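Local structure of GTPase-activating protein BEM3 (Saccharomyces cerevisiae S288C, 6FSF) at residues R204-T210 with K222-E228. The protein activates the GTPase activity of CDC42 and, less efficiently, of RHO1, and negatively regulates the pheromone-response pathway; this piece spans its tandem PX and PH domains. Sequence-based numbering, arbitrary orientation.
Sequences RNGFLIT and KYYICTE
Ile225 and Phe207 face each other as a hydrogen-bonded antiparallel pair in the hairpin of strands 206-211 and 221-226 of the PH domain. Phe207 N donates to Ile225 O (2.9 Å) and Ile225 N to Phe207 O (3.0 Å), the latter bond nearly straight at 173°. With chi1 at 45°, Phe207 CG sits between its own backbone N and carbonyl carbon, which swings the ring across the neighbouring strand: one face lies over Ile225 O, while CE2 packs against Ile225 CB at 3.6 Å. On the same face of the sheet, Ile209 CD1 touches Ile225 CD1 (3.7 Å), the two side chains crossing at an angle. Replacing Phe207 with an alanine would probably leave Ile225 CB and CG2 without their aromatic partner and open a gap over Ile225 O. On the other face Leu208 lies alongside Tyr224, both pointing the same way; its CD1 stands over the Tyr224 ring, 3.9 Å from the centroid (CH-pi), and packs on Lys222 CB at 3.5 Å. Arg148 makes a cation-pi contact with that ring. Beyond Gly206 and Cys226, Thr227 N hydrogen-bonds Asn205 O, and Asn205 ND2 donates to Asp94 OD1 on helix 90-107. The backbone bonds thus fix the register that sets Phe207 over Ile225 O and Leu208 over Tyr224.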
ATOM      1  N   ARG A 204      12.408  -3.471   8.023  1.00 59.29           N
ATOM      2  CA  ARG A 204      12.683  -3.484   6.597  1.00 59.31           C
ATOM      3  C   ARG A 204      12.384  -2.102   6.040  1.00 61.63           C
ATOM      4  O   ARG A 204      11.409  -1.465   6.444  1.00 55.77           O
ATOM      5  CB  ARG A 204      11.859  -4.552   5.876  1.00 58.31           C
ATOM      6  CG  ARG A 204      12.240  -4.751   4.428  1.00 73.47           C
ATOM      7  CD  ARG A 204      11.717  -6.074   3.908  1.00 81.71           C
ATOM      8  NE  ARG A 204      12.229  -6.366   2.574  1.00 91.94           N
ATOM      9  CZ  ARG A 204      13.475  -6.752   2.325  1.00 97.38           C
ATOM     10  NH1 ARG A 204      14.342  -6.883   3.321  1.00104.03           N
ATOM     11  NH2 ARG A 204      13.857  -7.001   1.080  1.00 94.68           N
ATOM     12  N   ASN A 205      13.230  -1.650   5.110  1.00 56.27           N
ATOM     13  CA  ASN A 205      13.143  -0.297   4.561  1.00 60.88           C
ATOM     14  C   ASN A 205      13.146   0.737   5.681  1.00 56.30           C
ATOM     15  O   ASN A 205      12.441   1.746   5.628  1.00 64.52           O
ATOM     16  CB  ASN A 205      11.899  -0.136   3.684  1.00 64.35           C
ATOM     17  CG  ASN A 205      11.792  -1.206   2.619  1.00 63.99           C
ATOM     18  OD1 ASN A 205      12.793  -1.628   2.038  1.00 70.28           O
ATOM     19  ND2 ASN A 205      10.572  -1.656   2.358  1.00 66.06           N
ATOM     20  N   GLY A 206      13.944   0.478   6.714  1.00 59.27           N
ATOM     21  CA  GLY A 206      13.864   1.266   7.926  1.00 68.06           C
ATOM     22  C   GLY A 206      15.045   2.175   8.194  1.00 74.21           C
ATOM     23  O   GLY A 206      16.130   1.997   7.632  1.00 70.78           O
ATOM     24  N   PHE A 207      14.828   3.161   9.061  1.00 73.40           N
ATOM     25  CA  PHE A 207      15.871   4.078   9.488  1.00 70.07           C
ATOM     26  C   PHE A 207      15.555   4.548  10.900  1.00 78.12           C
ATOM     27  O   PHE A 207      14.424   4.425  11.378  1.00 80.22           O
ATOM     28  CB  PHE A 207      16.010   5.267   8.529  1.00 72.30           C
ATOM     29  CG  PHE A 207      14.698   5.882   8.130  1.00 80.24           C
ATOM     30  CD1 PHE A 207      14.085   5.525   6.940  1.00 77.35           C
ATOM     31  CD2 PHE A 207      14.081   6.820   8.941  1.00 80.28           C
ATOM     32  CE1 PHE A 207      12.879   6.090   6.568  1.00 72.57           C
ATOM     33  CE2 PHE A 207      12.876   7.389   8.575  1.00 74.89           C
ATOM     34  CZ  PHE A 207      12.275   7.023   7.387  1.00 73.37           C
ATOM     35  N   LEU A 208      16.570   5.090  11.567  1.00 74.48           N
ATOM     36  CA  LEU A 208      16.464   5.523  12.954  1.00 79.04           C
ATOM     37  C   LEU A 208      16.670   7.027  13.044  1.00 80.50           C
ATOM     38  O   LEU A 208      17.640   7.559  12.495  1.00 84.38           O
ATOM     39  CB  LEU A 208      17.490   4.801  13.834  1.00 79.92           C
ATOM     40  CG  LEU A 208      17.673   5.351  15.251  1.00 82.89           C
ATOM     41  CD1 LEU A 208      16.358   5.299  16.014  1.00 89.46           C
ATOM     42  CD2 LEU A 208      18.762   4.592  15.994  1.00 79.21           C
ATOM     43  N   ILE A 209      15.764   7.703  13.744  1.00 80.04           N
ATOM     44  CA  ILE A 209      15.872   9.131  14.024  1.00 83.75           C
ATOM     45  C   ILE A 209      16.108   9.294  15.520  1.00 88.14           C
ATOM     46  O   ILE A 209      15.258   8.915  16.335  1.00 83.59           O
ATOM     47  CB  ILE A 209      14.620   9.897  13.572  1.00 82.95           C
ATOM     48  CG1 ILE A 209      14.376   9.685  12.077  1.00 76.68           C
ATOM     49  CG2 ILE A 209      14.764  11.377  13.879  1.00 89.10           C
ATOM     50  CD1 ILE A 209      13.227  10.500  11.522  1.00 68.91           C
ATOM     51  N   THR A 210      17.262   9.854  15.880  1.00 96.43           N
ATOM     52  CA  THR A 210      17.666  10.030  17.275  1.00102.44           C
ATOM     53  C   THR A 210      17.664  11.522  17.592  1.00111.27           C
ATOM     54  O   THR A 210      18.620  12.234  17.272  1.00114.68           O
ATOM     55  CB  THR A 210      19.038   9.413  17.530  1.00 97.81           C
ATOM     56  OG1 THR A 210      19.032   8.039  17.125  1.00 93.76           O
ATOM     57  CG2 THR A 210      19.383   9.488  19.009  1.00102.36           C
ATOM     58  N   LYS A 222      14.783   7.971  20.435  1.00100.95           N
ATOM     59  CA  LYS A 222      14.980   7.216  19.202  1.00 96.60           C
ATOM     60  C   LYS A 222      13.640   6.749  18.651  1.00 97.65           C
ATOM     61  O   LYS A 222      12.854   6.127  19.374  1.00 96.46           O
ATOM     62  CB  LYS A 222      15.869   5.995  19.438  1.00 97.17           C
ATOM     63  CG  LYS A 222      17.051   6.226  20.355  1.00100.96           C
ATOM     64  CD  LYS A 222      17.525   4.900  20.923  1.00100.16           C
ATOM     65  CE  LYS A 222      19.040   4.801  20.915  1.00 96.08           C
ATOM     66  NZ  LYS A 222      19.497   3.433  21.298  1.00 88.14           N
ATOM     67  N   TYR A 223      13.390   7.037  17.372  1.00 90.62           N
ATOM     68  CA  TYR A 223      12.194   6.579  16.674  1.00 78.93           C
ATOM     69  C   TYR A 223      12.609   5.715  15.490  1.00 82.97           C
ATOM     70  O   TYR A 223      13.400   6.150  14.650  1.00 86.65           O
ATOM     71  CB  TYR A 223      11.328   7.749  16.175  1.00 78.48           C
ATOM     72  CG  TYR A 223      10.775   8.670  17.254  1.00 97.21           C
ATOM     73  CD1 TYR A 223      10.999   8.426  18.594  1.00111.70           C
ATOM     74  CD2 TYR A 223      10.019   9.783  16.925  1.00 99.91           C
ATOM     75  CE1 TYR A 223      10.511   9.262  19.572  1.00117.71           C
ATOM     76  CE2 TYR A 223       9.509  10.615  17.905  1.00105.73           C
ATOM     77  CZ  TYR A 223       9.763  10.352  19.227  1.00114.90           C
ATOM     78  OH  TYR A 223       9.274  11.176  20.212  1.00121.17           O
ATOM     79  N   TYR A 224      12.068   4.503  15.417  1.00 78.00           N
ATOM     80  CA  TYR A 224      12.326   3.589  14.310  1.00 78.66           C
ATOM     81  C   TYR A 224      11.175   3.691  13.316  1.00 76.17           C
ATOM     82  O   TYR A 224      10.012   3.484  13.681  1.00 69.65           O
ATOM     83  CB  TYR A 224      12.494   2.157  14.814  1.00 78.63           C
ATOM     84  CG  TYR A 224      13.653   1.998  15.772  1.00 81.85           C
ATOM     85  CD1 TYR A 224      14.910   1.623  15.317  1.00 80.84           C
ATOM     86  CD2 TYR A 224      13.494   2.241  17.132  1.00 81.93           C
ATOM     87  CE1 TYR A 224      15.975   1.484  16.190  1.00 83.50           C
ATOM     88  CE2 TYR A 224      14.552   2.106  18.010  1.00 80.02           C
ATOM     89  CZ  TYR A 224      15.790   1.726  17.534  1.00 85.75           C
ATOM     90  OH  TYR A 224      16.847   1.589  18.405  1.00 95.25           O
ATOM     91  N   ILE A 225      11.497   4.020  12.066  1.00 70.19           N
ATOM     92  CA  ILE A 225      10.501   4.304  11.041  1.00 66.58           C
ATOM     93  C   ILE A 225      10.822   3.481   9.802  1.00 66.17           C
ATOM     94  O   ILE A 225      11.969   3.462   9.343  1.00 61.70           O
ATOM     95  CB  ILE A 225      10.457   5.805  10.699  1.00 67.42           C
ATOM     96  CG1 ILE A 225      10.103   6.623  11.943  1.00 66.71           C
ATOM     97  CG2 ILE A 225       9.465   6.069   9.577  1.00 65.67           C
ATOM     98  CD1 ILE A 225      10.451   8.088  11.831  1.00 67.21           C
ATOM     99  N   CYS A 226       9.810   2.808   9.260  1.00 65.43           N
ATOM    100  CA  CYS A 226       9.946   2.019   8.048  1.00 60.86           C
ATOM    101  C   CYS A 226       8.927   2.481   7.015  1.00 62.71           C
ATOM    102  O   CYS A 226       7.822   2.912   7.359  1.00 59.52           O
ATOM    103  CB  CYS A 226       9.753   0.524   8.330  1.00 59.98           C
ATOM    104  SG  CYS A 226      10.956  -0.192   9.469  1.00 58.74           S
ATOM    105  N   THR A 227       9.312   2.398   5.747  1.00 59.76           N
ATOM    106  CA  THR A 227       8.414   2.671   4.637  1.00 57.66           C
ATOM    107  C   THR A 227       7.906   1.362   4.044  1.00 60.09           C
ATOM    108  O   THR A 227       8.406   0.277   4.344  1.00 58.77           O
ATOM    109  CB  THR A 227       9.110   3.510   3.562  1.00 59.44           C
ATOM    110  OG1 THR A 227      10.391   2.943   3.256  1.00 66.91           O
ATOM    111  CG2 THR A 227       9.291   4.947   4.032  1.00 66.72           C
ATOM    112  N   GLU A 228       6.893   1.475   3.186  1.00 53.28           N
ATOM    113  CA  GLU A 228       6.312   0.285   2.576  1.00 54.42           C
ATOM    114  C   GLU A 228       7.194  -0.289   1.475  1.00 55.17           C
ATOM    115  O   GLU A 228       7.139  -1.496   1.212  1.00 57.66           O
ATOM    116  CB  GLU A 228       4.919   0.602   2.030  1.00 54.31           C
ATOM    117  CG  GLU A 228       3.906   0.938   3.108  1.00 55.74           C
ATOM    118  CD  GLU A 228       2.505   1.089   2.557  1.00 63.28           C
ATOM    119  OE1 GLU A 228       2.053   2.239   2.378  1.00 63.92           O
ATOM    120  OE2 GLU A 228       1.861   0.052   2.294  1.00 57.46           O
TER